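Local coordinates for protein hydrolase, putative (Plasmodium vivax, PDB 2B30) that is of unknown function but probably acts as a metal-dependent phosphatase of the haloacid dehalogenase superfamily, and binds calcium in the crystal, at residues A[110-115]-A[138-143]; A[120-125]-A[203-208]. All coordinates share one frame; numbering follows the deposited sequence.

Contact 1 of 2, residues A[110-115]-A[138-143]; sequences LLDETI and FHRGES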
ATOM      1  N   LEU A 110      -0.771  17.455   7.896  1.00 31.94           N
ATOM      2  CA  LEU A 110      -1.019  16.120   8.414  1.00 33.07           C
ATOM      3  C   LEU A 110       0.233  15.266   8.273  1.00 32.30           C
ATOM      4  O   LEU A 110       0.443  14.338   9.032  1.00 33.63           O
ATOM      5  CB  LEU A 110      -2.213  15.471   7.694  1.00 32.77           C
ATOM      6  CG  LEU A 110      -3.604  16.050   7.992  1.00 32.00           C
ATOM      7  CD1 LEU A 110      -4.703  15.412   7.121  1.00 31.23           C
ATOM      8  CD2 LEU A 110      -3.923  15.849   9.438  1.00 32.56           C
ATOM      9  N   LEU A 111       1.080  15.598   7.315  1.00 33.98           N
ATOM     10  CA  LEU A 111       2.237  14.774   7.022  1.00 33.05           C
ATOM     11  C   LEU A 111       3.219  15.544   6.173  1.00 32.88           C
ATOM     12  O   LEU A 111       2.847  16.120   5.145  1.00 30.03           O
ATOM     13  CB  LEU A 111       1.799  13.522   6.259  1.00 32.70           C
ATOM     14  CG  LEU A 111       2.840  12.404   6.189  1.00 32.92           C
ATOM     15  CD1 LEU A 111       3.070  11.740   7.557  1.00 28.04           C
ATOM     16  CD2 LEU A 111       2.393  11.371   5.157  1.00 34.31           C
ATOM     17  N   ASP A 112       4.463  15.558   6.636  1.00 33.80           N
ATOM     18  CA  ASP A 112       5.597  16.082   5.890  1.00 35.31           C
ATOM     19  C   ASP A 112       6.734  15.084   6.063  1.00 35.32           C
ATOM     20  O   ASP A 112       7.546  15.224   6.972  1.00 35.26           O
ATOM     21  CB  ASP A 112       6.002  17.463   6.422  1.00 36.59           C
ATOM     22  CG  ASP A 112       7.113  18.134   5.586  1.00 42.60           C
ATOM     23  OD1 ASP A 112       7.822  17.444   4.814  1.00 45.42           O
ATOM     24  OD2 ASP A 112       7.272  19.369   5.706  1.00 43.46           O
ATOM     25  N   GLU A 113       6.786  14.062   5.214  1.00 35.69           N
ATOM     26  CA  GLU A 113       7.847  13.058   5.331  1.00 38.04           C
ATOM     27  C   GLU A 113       9.037  13.359   4.425  1.00 37.59           C
ATOM     28  O   GLU A 113       8.879  13.517   3.220  1.00 37.84           O
ATOM     29  CB  GLU A 113       7.310  11.655   5.053  1.00 38.82           C
ATOM     30  CG  GLU A 113       6.384  11.136   6.157  1.00 42.18           C
ATOM     31  CD  GLU A 113       7.051  11.083   7.520  1.00 41.93           C
ATOM     32  OE1 GLU A 113       7.915  10.205   7.723  1.00 43.11           O
ATOM     33  OE2 GLU A 113       6.713  11.923   8.382  1.00 41.10           O
ATOM     34  N   THR A 114      10.225  13.431   5.019  1.00 37.37           N
ATOM     35  CA  THR A 114      11.461  13.619   4.262  1.00 37.05           C
ATOM     36  C   THR A 114      12.310  12.357   4.274  1.00 35.77           C
ATOM     37  O   THR A 114      12.243  11.556   5.212  1.00 35.71           O
ATOM     38  CB  THR A 114      12.311  14.739   4.845  1.00 36.45           C
ATOM     39  OG1 THR A 114      12.614  14.431   6.211  1.00 37.34           O
ATOM     40  CG2 THR A 114      11.579  16.066   4.748  1.00 36.84           C
ATOM     41  N   ILE A 115      13.134  12.213   3.243  1.00 32.29           N
ATOM     42  CA  ILE A 115      14.006  11.062   3.127  1.00 31.51           C
ATOM     43  C   ILE A 115      14.878  10.976   4.373  1.00 30.43           C
ATOM     44  O   ILE A 115      15.266  11.985   4.931  1.00 33.41           O
ATOM     45  CB  ILE A 115      14.876  11.137   1.854  1.00 31.42           C
ATOM     46  CG1 ILE A 115      13.992  11.087   0.599  1.00 32.81           C
ATOM     47  CG2 ILE A 115      15.869   9.988   1.815  1.00 31.16           C
ATOM     48  CD1 ILE A 115      14.603  11.738  -0.606  1.00 31.82           C
ATOM     49  N   PHE A 138      15.609  19.460  -6.667  1.00 37.34           N
ATOM     50  CA  PHE A 138      15.574  19.131  -5.241  1.00 38.49           C
ATOM     51  C   PHE A 138      14.378  19.790  -4.577  1.00 38.74           C
ATOM     52  O   PHE A 138      14.268  21.017  -4.603  1.00 40.05           O
ATOM     53  CB  PHE A 138      16.856  19.604  -4.573  1.00 37.84           C
ATOM     54  CG  PHE A 138      18.080  18.899  -5.066  1.00 38.88           C
ATOM     55  CD1 PHE A 138      18.655  17.879  -4.323  1.00 35.98           C
ATOM     56  CD2 PHE A 138      18.660  19.253  -6.279  1.00 37.10           C
ATOM     57  CE1 PHE A 138      19.782  17.231  -4.769  1.00 37.80           C
ATOM     58  CE2 PHE A 138      19.792  18.604  -6.732  1.00 39.05           C
ATOM     59  CZ  PHE A 138      20.354  17.589  -5.978  1.00 38.91           C
ATOM     60  N   HIS A 139      13.490  18.984  -3.996  1.00 36.90           N
ATOM     61  CA  HIS A 139      12.231  19.486  -3.451  1.00 37.02           C
ATOM     62  C   HIS A 139      12.213  19.418  -1.927  1.00 35.17           C
ATOM     63  O   HIS A 139      12.497  18.369  -1.357  1.00 36.99           O
ATOM     64  CB  HIS A 139      11.055  18.669  -3.991  1.00 37.99           C
ATOM     65  CG  HIS A 139      10.761  18.895  -5.442  1.00 39.75           C
ATOM     66  ND1 HIS A 139       9.881  19.862  -5.881  1.00 38.92           N
ATOM     67  CD2 HIS A 139      11.201  18.256  -6.554  1.00 41.11           C
ATOM     68  CE1 HIS A 139       9.797  19.813  -7.199  1.00 38.76           C
ATOM     69  NE2 HIS A 139      10.584  18.845  -7.632  1.00 39.41           N
ATOM     70  N   ARG A 140      11.876  20.530  -1.276  1.00 33.49           N
ATOM     71  CA  ARG A 140      11.584  20.541   0.166  1.00 32.60           C
ATOM     72  C   ARG A 140      10.384  21.435   0.425  1.00 34.23           C
ATOM     73  O   ARG A 140      10.437  22.640   0.165  1.00 33.60           O
ATOM     74  CB  ARG A 140      12.777  21.035   0.986  1.00 31.68           C
ATOM     75  CG  ARG A 140      12.567  20.987   2.499  1.00 34.38           C
ATOM     76  CD  ARG A 140      12.653  19.560   3.066  1.00 37.00           C
ATOM     77  NE  ARG A 140      12.394  19.523   4.509  1.00 36.35           N
ATOM     78  CZ  ARG A 140      11.185  19.638   5.063  1.00 34.62           C
ATOM     79  NH1 ARG A 140      10.101  19.767   4.316  1.00 34.44           N
ATOM     80  NH2 ARG A 140      11.057  19.614   6.380  1.00 34.66           N
ATOM     81  N   GLY A 141       9.306  20.835   0.927  1.00 35.80           N
ATOM     82  CA  GLY A 141       8.073  21.552   1.208  1.00 37.38           C
ATOM     83  C   GLY A 141       7.438  22.125  -0.045  1.00 38.86           C
ATOM     84  O   GLY A 141       7.099  21.384  -0.981  1.00 39.60           O
ATOM     85  N   GLU A 142       7.290  23.448  -0.064  1.00 39.22           N
ATOM     86  CA  GLU A 142       6.728  24.164  -1.212  1.00 39.74           C
ATOM     87  C   GLU A 142       7.810  24.807  -2.088  1.00 39.52           C
ATOM     88  O   GLU A 142       7.504  25.620  -2.953  1.00 39.22           O
ATOM     89  CB  GLU A 142       5.754  25.246  -0.723  1.00 39.67           C
ATOM     90  CG  GLU A 142       4.608  24.725   0.131  1.00 43.56           C
ATOM     91  CD  GLU A 142       3.708  23.715  -0.596  1.00 48.28           C
ATOM     92  OE1 GLU A 142       3.774  23.606  -1.845  1.00 47.73           O
ATOM     93  OE2 GLU A 142       2.923  23.028   0.095  1.00 51.71           O
ATOM     94  N   SER A 143       9.072  24.456  -1.846  1.00 40.20           N
ATOM     95  CA  SER A 143      10.194  24.981  -2.626  1.00 40.40           C
ATOM     96  C   SER A 143      10.900  23.868  -3.387  1.00 39.54           C
ATOM     97  O   SER A 143      10.891  22.703  -2.962  1.00 37.33           O
ATOM     98  CB  SER A 143      11.224  25.642  -1.711  1.00 40.58           C
ATOM     99  OG  SER A 143      10.643  26.656  -0.929  1.00 39.19           O
TER

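Contact 2 of 2, residues A[120-125]-A[203-208]; sequences YAELIS and KNKLTI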
ATOM      1  N   TYR A 120      19.616   9.675   2.414  1.00 40.78           N
ATOM      2  CA  TYR A 120      19.764  10.873   1.577  1.00 40.83           C
ATOM      3  C   TYR A 120      21.231  11.153   1.285  1.00 40.73           C
ATOM      4  O   TYR A 120      21.586  11.447   0.151  1.00 41.69           O
ATOM      5  CB  TYR A 120      19.122  12.099   2.225  1.00 39.12           C
ATOM      6  CG  TYR A 120      19.239  13.347   1.375  1.00 40.42           C
ATOM      7  CD1 TYR A 120      18.366  13.576   0.310  1.00 39.97           C
ATOM      8  CD2 TYR A 120      20.230  14.300   1.631  1.00 40.42           C
ATOM      9  CE1 TYR A 120      18.478  14.724  -0.479  1.00 39.14           C
ATOM     10  CE2 TYR A 120      20.351  15.445   0.848  1.00 39.04           C
ATOM     11  CZ  TYR A 120      19.469  15.654  -0.203  1.00 38.70           C
ATOM     12  OH  TYR A 120      19.581  16.796  -0.968  1.00 36.26           O
ATOM     13  N   ALA A 121      22.075  11.055   2.309  1.00 41.44           N
ATOM     14  CA  ALA A 121      23.526  11.198   2.140  1.00 40.62           C
ATOM     15  C   ALA A 121      24.037  10.213   1.096  1.00 41.09           C
ATOM     16  O   ALA A 121      24.823  10.570   0.212  1.00 41.61           O
ATOM     17  CB  ALA A 121      24.246  10.982   3.451  1.00 38.42           C
ATOM     18  N   GLU A 122      23.582   8.973   1.187  1.00 40.59           N
ATOM     19  CA  GLU A 122      24.034   7.980   0.246  1.00 42.14           C
ATOM     20  C   GLU A 122      23.547   8.368  -1.129  1.00 40.26           C
ATOM     21  O   GLU A 122      24.286   8.269  -2.105  1.00 42.16           O
ATOM     22  CB  GLU A 122      23.543   6.588   0.616  1.00 41.90           C
ATOM     23  CG  GLU A 122      24.168   5.512  -0.253  1.00 47.58           C
ATOM     24  CD  GLU A 122      23.930   4.103   0.269  1.00 53.03           C
ATOM     25  OE1 GLU A 122      22.953   3.894   1.031  1.00 58.74           O
ATOM     26  OE2 GLU A 122      24.724   3.202  -0.088  1.00 55.78           O
ATOM     27  N   LEU A 123      22.309   8.841  -1.193  1.00 38.38           N
ATOM     28  CA  LEU A 123      21.678   9.150  -2.466  1.00 36.94           C
ATOM     29  C   LEU A 123      22.445  10.226  -3.222  1.00 38.40           C
ATOM     30  O   LEU A 123      22.717  10.073  -4.414  1.00 38.55           O
ATOM     31  CB  LEU A 123      20.228   9.585  -2.251  1.00 34.80           C
ATOM     32  CG  LEU A 123      19.451   9.971  -3.502  1.00 30.21           C
ATOM     33  CD1 LEU A 123      19.349   8.783  -4.419  1.00 30.10           C
ATOM     34  CD2 LEU A 123      18.078  10.500  -3.124  1.00 32.99           C
ATOM     35  N   ILE A 124      22.777  11.307  -2.519  1.00 39.11           N
ATOM     36  CA  ILE A 124      23.542  12.429  -3.086  1.00 40.28           C
ATOM     37  C   ILE A 124      24.962  11.987  -3.473  1.00 39.88           C
ATOM     38  O   ILE A 124      25.500  12.433  -4.477  1.00 40.70           O
ATOM     39  CB  ILE A 124      23.620  13.641  -2.087  1.00 40.39           C
ATOM     40  CG1 ILE A 124      22.214  14.147  -1.712  1.00 41.33           C
ATOM     41  CG2 ILE A 124      24.467  14.780  -2.664  1.00 40.09           C
ATOM     42  CD1 ILE A 124      21.313  14.469  -2.908  1.00 41.85           C
ATOM     43  N   SER A 125      25.553  11.109  -2.674  1.00 40.20           N
ATOM     44  CA  SER A 125      26.866  10.569  -2.975  1.00 40.68           C
ATOM     45  C   SER A 125      26.821   9.770  -4.273  1.00 41.41           C
ATOM     46  O   SER A 125      27.716   9.880  -5.101  1.00 40.98           O
ATOM     47  CB  SER A 125      27.360   9.692  -1.827  1.00 40.65           C
ATOM     48  OG  SER A 125      28.768   9.767  -1.723  1.00 42.01           O
ATOM     49  N   LYS A 203      17.203  -0.139  -3.914  1.00 40.05           N
ATOM     50  CA  LYS A 203      16.089  -1.054  -3.721  1.00 40.07           C
ATOM     51  C   LYS A 203      15.807  -1.169  -2.217  1.00 37.27           C
ATOM     52  O   LYS A 203      16.738  -1.182  -1.418  1.00 36.20           O
ATOM     53  CB  LYS A 203      16.438  -2.420  -4.291  1.00 41.12           C
ATOM     54  CG  LYS A 203      15.226  -3.235  -4.695  1.00 42.54           C
ATOM     55  CD  LYS A 203      15.543  -4.719  -4.597  1.00 42.39           C
ATOM     56  CE  LYS A 203      14.294  -5.516  -4.415  1.00 43.25           C
ATOM     57  NZ  LYS A 203      14.635  -6.832  -3.853  1.00 46.48           N
ATOM     58  N   ASN A 204      14.531  -1.229  -1.843  1.00 34.81           N
ATOM     59  CA  ASN A 204      14.113  -1.215  -0.425  1.00 35.51           C
ATOM     60  C   ASN A 204      14.790  -0.125   0.429  1.00 35.68           C
ATOM     61  O   ASN A 204      15.039  -0.335   1.606  1.00 35.06           O
ATOM     62  CB  ASN A 204      14.343  -2.580   0.256  1.00 35.83           C
ATOM     63  CG  ASN A 204      13.526  -3.696  -0.353  1.00 34.23           C
ATOM     64  OD1 ASN A 204      13.962  -4.345  -1.302  1.00 36.19           O
ATOM     65  ND2 ASN A 204      12.353  -3.952   0.211  1.00 29.15           N
ATOM     66  N   LYS A 205      15.103   1.019  -0.170  1.00 36.37           N
ATOM     67  CA  LYS A 205      15.633   2.175   0.555  1.00 36.88           C
ATOM     68  C   LYS A 205      14.947   3.496   0.156  1.00 35.96           C
ATOM     69  O   LYS A 205      14.994   4.481   0.902  1.00 35.14           O
ATOM     70  CB  LYS A 205      17.144   2.257   0.340  1.00 37.40           C
ATOM     71  CG  LYS A 205      17.888   1.082   0.972  1.00 41.07           C
ATOM     72  CD  LYS A 205      19.327   0.966   0.511  1.00 42.55           C
ATOM     73  CE  LYS A 205      20.222   2.004   1.165  1.00 46.32           C
ATOM     74  NZ  LYS A 205      21.651   1.697   0.894  1.00 46.67           N
ATOM     75  N   LEU A 206      14.305   3.505  -1.012  1.00 36.10           N
ATOM     76  CA  LEU A 206      13.621   4.680  -1.546  1.00 36.51           C
ATOM     77  C   LEU A 206      12.485   4.232  -2.453  1.00 35.85           C
ATOM     78  O   LEU A 206      12.547   3.167  -3.064  1.00 38.74           O
ATOM     79  CB  LEU A 206      14.576   5.545  -2.385  1.00 36.75           C
ATOM     80  CG  LEU A 206      15.652   6.370  -1.670  1.00 38.32           C
ATOM     81  CD1 LEU A 206      16.715   6.847  -2.660  1.00 36.40           C
ATOM     82  CD2 LEU A 206      15.028   7.546  -0.930  1.00 40.50           C
ATOM     83  N   THR A 207      11.455   5.061  -2.527  1.00 33.13           N
ATOM     84  CA  THR A 207      10.414   4.941  -3.531  1.00 31.66           C
ATOM     85  C   THR A 207      10.890   5.640  -4.809  1.00 33.48           C
ATOM     86  O   THR A 207      11.169   6.844  -4.797  1.00 32.15           O
ATOM     87  CB  THR A 207       9.147   5.628  -3.015  1.00 30.51           C
ATOM     88  OG1 THR A 207       8.735   4.985  -1.807  1.00 30.36           O
ATOM     89  CG2 THR A 207       8.025   5.597  -4.040  1.00 28.42           C
ATOM     90  N   ILE A 208      11.002   4.897  -5.904  1.00 34.65           N
ATOM     91  CA  ILE A 208      11.402   5.486  -7.176  1.00 35.67           C
ATOM     92  C   ILE A 208      10.339   5.221  -8.232  1.00 36.46           C
ATOM     93  O   ILE A 208      10.232   4.110  -8.746  1.00 35.08           O
ATOM     94  CB  ILE A 208      12.760   4.938  -7.683  1.00 36.22           C
ATOM     95  CG1 ILE A 208      13.883   5.201  -6.673  1.00 38.47           C
ATOM     96  CG2 ILE A 208      13.126   5.567  -9.026  1.00 37.52           C
ATOM     97  CD1 ILE A 208      14.503   3.933  -6.095  1.00 39.71           C
TER

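Contact 1 of 2, residues A[110-115]-A[138-143]
Asp112 and Arg140 form a salt bridge near the surface, with Thr114 lying against the same guanidinium group. Arg140 NH1 donates to Asp112 OD2 over 3.2 Å at an N-H...O angle of 162°; the oxygen accepts through its syn lone pair. The carboxylate meets the edge of the guanidinium, close to its plane, yet the two planes stand 86° apart: a single nitrogen, NH1, faces the carboxylate and lies 3.3 Å from Asp112 OD1 as well, and NH2 is not paired with it side by side. Thr114 comes from another direction: its methyl CG2 sits over the centre of one guanidinium face, 3.5 Å above the plane. The first torsion of Thr114 (chi1 58°) turns this methyl anti to its own carbonyl carbon and onto the arginine. The second carboxylate oxygen, Asp112 OD1, accepts from Asn180 ND2, which also serves Glu113 O. Asn180 OD1 in turn receives Gly141 N and, weakly, Arg140 NH1, so one amide bridges both segments. Within the type II' turn of 140-143, Arg140 N reaches Ser143 O at 2.9 Å and Ser143 N returns to Arg140 O at 3.0 Å. Glu142, at the turn, has OE1 bonded to Val73 N and OE2 to Tyr103 OH. Residues 113-115 connect edge strand 109-112 of the core sheet to helix 117-129 of the probable cap; Asp112, Thr114 and Asn180 join them to the turn of hairpin 136-140/143-147.

Contact 2 of 2, residues A[120-125]-A[203-208]
The six-stranded sheet and the helices on it form what is probably the C2-type cap of a subfamily IIB haloacid dehalogenase-like hydrolase; helix 117-129 lies over one face of this sheet and reaches its edge at Leu206. Two pairs of side chains make the contact, a polar one toward solvent and an apolar one beneath. In the first, Lys205 NZ donates to Glu122 OE1 over 2.6 Å, a hydrogen bond that is also a salt bridge. The ammonium group approaches on the syn side of the oxygen but 30° out of the carboxylate plane. Glu122 extends straight from the helix, while a bend in the lysine chain (chi3 76°) swings CE and NZ of Lys205 over to the carboxylate, so that the two side chains cross at about a right angle. The preceding Lys203 and Asn204 face another way: Lys203 NZ bonds to Ser274 O and Ala276 O of the second subunit, and Asn204 ND2 to Phe259 O and His275 O of that subunit, so the loop leading into the strand also joins the dimer interface. Leu123 and Leu206 form the buried pair; their backbones stay well apart, with CA atoms 9.3 Å from each other, and only the ends of the side chains meet between them. Val218 of the adjacent strand touches both leucines, and Leu182 and Phe202 also pack on Leu123. Leu206 CD1 meets both methyls of Leu123, CD1 at 3.7 Å and CD2 at 3.9 Å.

Overall arrangement
Contacts 1 and 2 have centres 15 Å apart and interlock along the chain, the order being 110-115, 120-125, 138-143, 203-208. Contact 1 lies at the junction of the two sheets, contact 2 farther out in the probable cap. They touch directly: Ile115 CG2 lies 3.8 Å from Leu206 CD2, and Phe138 packs against the helix, its CD1 3.6 Å from Tyr120 OH and its CE1 3.7 Å from Ile124 CD1. Neither contact includes a ligand of the calcium ion, which is bound by Asp33, Asp35 and Asp248 in the domain of the eight-stranded sheet, the sheet whose edge strand is 109-112.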